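Local coordinates for protein methyl transferase from Methanosarcina acetivorans (Methanosarcina acetivorans, PDB 6MRO) that probably acts as an S-adenosylmethionine-dependent methyltransferase, and is seen here with S-adenosyl-L-homocysteine, the product left after methyl transfer, in its cofactor pocket, at residues A[37-42]-A[101-106]. The protein carries 1 engineered substitution. Sequence-based numbering, arbitrary orientation.
With SAH (S-adenosyl-L-homocysteine), chain B.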
ATOM      1  N   LEU A  37      -1.660   3.216   8.519  1.00 16.90           N
ATOM      2  CA  LEU A  37      -1.119   1.874   8.321  1.00 16.71           C
ATOM      3  C   LEU A  37      -0.663   1.697   6.874  1.00 16.01           C
ATOM      4  O   LEU A  37      -1.437   1.925   5.943  1.00 16.16           O
ATOM      5  CB  LEU A  37      -2.178   0.826   8.664  1.00 20.59           C
ATOM      6  CG  LEU A  37      -1.822  -0.635   8.380  1.00 17.37           C
ATOM      7  CD1 LEU A  37      -0.810  -1.143   9.400  1.00 17.76           C
ATOM      8  CD2 LEU A  37      -3.084  -1.471   8.489  1.00 20.47           C
ATOM      9  N   ASP A  38       0.574   1.268   6.685  1.00 17.78           N
ATOM     10  CA  ASP A  38       1.083   0.939   5.356  1.00 17.12           C
ATOM     11  C   ASP A  38       1.075  -0.583   5.264  1.00 15.98           C
ATOM     12  O   ASP A  38       1.879  -1.244   5.923  1.00 15.98           O
ATOM     13  CB  ASP A  38       2.489   1.518   5.148  1.00 17.95           C
ATOM     14  CG  ASP A  38       3.051   1.238   3.747  1.00 19.10           C
ATOM     15  OD1 ASP A  38       2.530   0.349   3.056  1.00 20.23           O
ATOM     16  OD2 ASP A  38       4.030   1.905   3.336  1.00 20.21           O
ATOM     17  N   ILE A  39       0.134  -1.146   4.487  1.00 16.94           N
ATOM     18  CA  ILE A  39      -0.009  -2.598   4.393  1.00 15.93           C
ATOM     19  C   ILE A  39       0.922  -3.112   3.298  1.00 16.71           C
ATOM     20  O   ILE A  39       0.948  -2.578   2.182  1.00 16.12           O
ATOM     21  CB  ILE A  39      -1.481  -3.002   4.146  1.00 17.24           C
ATOM     22  CG1 ILE A  39      -2.094  -2.273   2.959  1.00 17.18           C
ATOM     23  CG2 ILE A  39      -2.336  -2.726   5.383  1.00 21.63           C
ATOM     24  CD1 ILE A  39      -3.539  -2.775   2.624  1.00 16.76           C
ATOM     25  N   GLY A  40       1.719  -4.128   3.628  1.00 16.39           N
ATOM     26  CA  GLY A  40       2.751  -4.586   2.711  1.00 15.94           C
ATOM     27  C   GLY A  40       3.800  -3.512   2.508  1.00 15.46           C
ATOM     28  O   GLY A  40       4.128  -3.165   1.373  1.00 16.88           O
ATOM     29  N   CYS A  41       4.338  -2.989   3.610  1.00 15.57           N
ATOM     30  CA  CYS A  41       5.134  -1.773   3.572  1.00 15.31           C
ATOM     31  C   CYS A  41       6.538  -1.970   3.002  1.00 16.42           C
ATOM     32  O   CYS A  41       7.221  -0.970   2.756  1.00 17.29           O
ATOM     33  CB  CYS A  41       5.238  -1.175   4.969  1.00 15.60           C
ATOM     34  SG  CYS A  41       6.111  -2.275   6.140  1.00 18.40           S
ATOM     35  N   GLY A  42       6.992  -3.203   2.822  1.00 16.14           N
ATOM     36  CA  GLY A  42       8.330  -3.381   2.273  1.00 19.67           C
ATOM     37  C   GLY A  42       9.387  -2.725   3.140  1.00 16.73           C
ATOM     38  O   GLY A  42       9.307  -2.736   4.374  1.00 18.46           O
ATOM     39  N   ASP A 101      -6.829   6.115  10.672  1.00 21.55           N
ATOM     40  CA  ASP A 101      -7.358   7.181   9.823  1.00 21.76           C
ATOM     41  C   ASP A 101      -7.004   6.986   8.348  1.00 22.66           C
ATOM     42  O   ASP A 101      -7.734   7.457   7.466  1.00 23.30           O
ATOM     43  CB  ASP A 101      -6.806   8.522  10.297  1.00 22.53           C
ATOM     44  CG  ASP A 101      -7.145   8.800  11.726  1.00 27.38           C
ATOM     45  OD1 ASP A 101      -6.227   8.788  12.574  1.00 26.02           O
ATOM     46  OD2 ASP A 101      -8.344   9.022  12.001  1.00 27.77           O
ATOM     47  N   ILE A 102      -5.870   6.348   8.068  1.00 19.02           N
ATOM     48  CA  ILE A 102      -5.341   6.181   6.716  1.00 17.92           C
ATOM     49  C   ILE A 102      -4.805   4.765   6.599  1.00 17.55           C
ATOM     50  O   ILE A 102      -4.102   4.291   7.504  1.00 17.36           O
ATOM     51  CB  ILE A 102      -4.203   7.178   6.413  1.00 21.32           C
ATOM     52  CG1 ILE A 102      -4.650   8.629   6.551  1.00 26.57           C
ATOM     53  CG2 ILE A 102      -3.556   6.893   5.050  1.00 27.47           C
ATOM     54  CD1 ILE A 102      -3.596   9.487   7.261  1.00 29.51           C
ATOM     55  N   VAL A 103      -5.138   4.083   5.501  1.00 17.15           N
ATOM     56  CA  VAL A 103      -4.392   2.905   5.059  1.00 16.63           C
ATOM     57  C   VAL A 103      -3.818   3.215   3.683  1.00 18.63           C
ATOM     58  O   VAL A 103      -4.563   3.627   2.783  1.00 17.79           O
ATOM     59  CB  VAL A 103      -5.261   1.637   4.992  1.00 17.52           C
ATOM     60  CG1 VAL A 103      -4.451   0.472   4.379  1.00 20.42           C
ATOM     61  CG2 VAL A 103      -5.780   1.258   6.394  1.00 19.02           C
ATOM     62  N   ILE A 104      -2.500   3.003   3.514  1.00 17.33           N
ATOM     63  CA  ILE A 104      -1.868   3.115   2.199  1.00 16.64           C
ATOM     64  C   ILE A 104      -1.427   1.739   1.723  1.00 15.45           C
ATOM     65  O   ILE A 104      -0.985   0.887   2.492  1.00 14.93           O
ATOM     66  CB  ILE A 104      -0.688   4.121   2.144  1.00 14.91           C
ATOM     67  CG1 ILE A 104       0.502   3.675   2.999  1.00 15.87           C
ATOM     68  CG2 ILE A 104      -1.166   5.531   2.512  1.00 15.62           C
ATOM     69  CD1 ILE A 104       1.776   4.504   2.738  1.00 17.37           C
ATOM     70  N   ASP A 105      -1.530   1.537   0.412  1.00 17.64           N
ATOM     71  CA  ASP A 105      -1.306   0.231  -0.204  1.00 14.83           C
ATOM     72  C   ASP A 105      -0.504   0.533  -1.466  1.00 18.05           C
ATOM     73  O   ASP A 105      -1.055   1.031  -2.445  1.00 17.52           O
ATOM     74  CB  ASP A 105      -2.660  -0.422  -0.480  1.00 15.55           C
ATOM     75  CG  ASP A 105      -2.577  -1.712  -1.266  1.00 17.32           C
ATOM     76  OD1 ASP A 105      -3.541  -2.490  -1.105  1.00 20.74           O
ATOM     77  OD2 ASP A 105      -1.599  -1.970  -2.007  1.00 19.09           O
ATOM     78  N   SER A 106       0.812   0.282  -1.424  1.00 15.06           N
ATOM     79  CA  SER A 106       1.711   0.610  -2.533  1.00 16.84           C
ATOM     80  C   SER A 106       2.164  -0.726  -3.112  1.00 20.59           C
ATOM     81  O   SER A 106       3.205  -1.260  -2.727  1.00 17.97           O
ATOM     82  CB  SER A 106       2.912   1.475  -2.046  1.00 17.75           C
ATOM     83  OG  SER A 106       3.865   1.740  -3.081  1.00 17.44           O
TER
HETATM   84  N   SAH B 201       4.901  -1.213  -0.363  1.00 14.59           N
HETATM   85  CA  SAH B 201       6.310  -1.560  -0.627  1.00 14.90           C
HETATM   86  CB  SAH B 201       6.430  -3.018  -1.055  1.00 15.24           C
HETATM   87  CG  SAH B 201       5.501  -3.398  -2.207  1.00 17.86           C
HETATM   88  SD  SAH B 201       5.778  -5.068  -2.841  1.00 18.28           S
HETATM   89  C   SAH B 201       6.926  -0.664  -1.689  1.00 19.19           C
HETATM   90  O   SAH B 201       6.225   0.137  -2.326  1.00 17.37           O
HETATM   91  OXT SAH B 201       8.140  -0.745  -1.930  1.00 20.22           O
HETATM   92  C5' SAH B 201       4.424  -5.883  -1.939  1.00 18.96           C
HETATM   93  C4' SAH B 201       4.770  -6.175  -0.478  1.00 19.05           C
HETATM   94  O4' SAH B 201       3.662  -6.819   0.138  1.00 22.38           O
HETATM   95  C3' SAH B 201       5.989  -7.071  -0.262  1.00 16.93           C
HETATM   96  O3' SAH B 201       6.879  -6.386   0.605  1.00 16.83           O
HETATM   97  C2' SAH B 201       5.405  -8.337   0.350  1.00 19.04           C
HETATM   98  O2' SAH B 201       6.252  -8.996   1.279  1.00 20.99           O
HETATM   99  C1' SAH B 201       4.141  -7.817   1.015  1.00 17.40           C
HETATM  100  N9  SAH B 201       3.067  -8.799   1.197  1.00 22.07           N
HETATM  101  C8  SAH B 201       2.564  -9.697   0.280  1.00 23.00           C
HETATM  102  N7  SAH B 201       1.549 -10.365   0.856  1.00 22.27           N
HETATM  103  C5  SAH B 201       1.384  -9.891   2.115  1.00 22.76           C
HETATM  104  C6  SAH B 201       0.505 -10.216   3.144  1.00 24.55           C
HETATM  105  N6  SAH B 201      -0.408 -11.164   2.982  1.00 26.03           N
HETATM  106  N1  SAH B 201       0.593  -9.544   4.335  1.00 19.99           N
HETATM  107  C2  SAH B 201       1.539  -8.552   4.515  1.00 19.05           C
HETATM  108  N3  SAH B 201       2.422  -8.237   3.506  1.00 19.09           N
HETATM  109  C4  SAH B 201       2.324  -8.895   2.325  1.00 19.76           C
HETATM  110  O   HOH W   1       2.223  -0.728   0.642  1.00 18.69           O
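A bound water is gripped from both strands, with D38 OD1, I39 O and S106 N each 2.7 Å from its oxygen; S106 N donates to it, and it bridges the strands where their direct pairing gives out. Before that point the backbones pair directly. I104 N donates to L37 O over 2.9 Å, a single hydrogen bond accompanied by a CA-H...O contact from V103 CA, 3.2 Å from L37 O. With L37 N bonded to I102 O and I39 N to I104 O, this gives a parallel ladder pairing L37 with V103 and D38 with I104.

On the face of L37, I39 and V103 meet through branched methyls. The side chain of I39 crosses that of V103 at about a right angle, its CD1 3.8 Å from V103 CG1. I39 CD1 also meets D105, an aspartate that suits this face because Y134 OH bonds its OD1 and the backbone N of F109 its OD2.

On the other face D38 is a polar acceptor turned to the water, its CG anti to the backbone N (chi1 -178°). Its carboxylate slants across the CG1-CD1 arm of I104, with D38 OD2 3.5 Å from I104 CD1. Were D38 shortened to an alanine, the water would probably lose a partner and a gap would open beside that arm.

Beyond the water the strand ends diverge around S-adenosyl-L-homocysteine, whose amino N donates to G40 O and S106 O, while S106 OG donates to its carboxylate. G40 and G42 suit their positive phi, and a CB on either would clash with the ligand. This is the Rossmann-like arrangement of class I methyltransferases, with the cofactor at the C-terminal ends of central parallel strands.

Within the sheet, strand 56-61 flanks strand 35-39, and strand 132-139 flanks strand 100-106. Helix 45-51 packs on D38 and I104 through N46, while helix 114-127 meets I39 and D105 through F120.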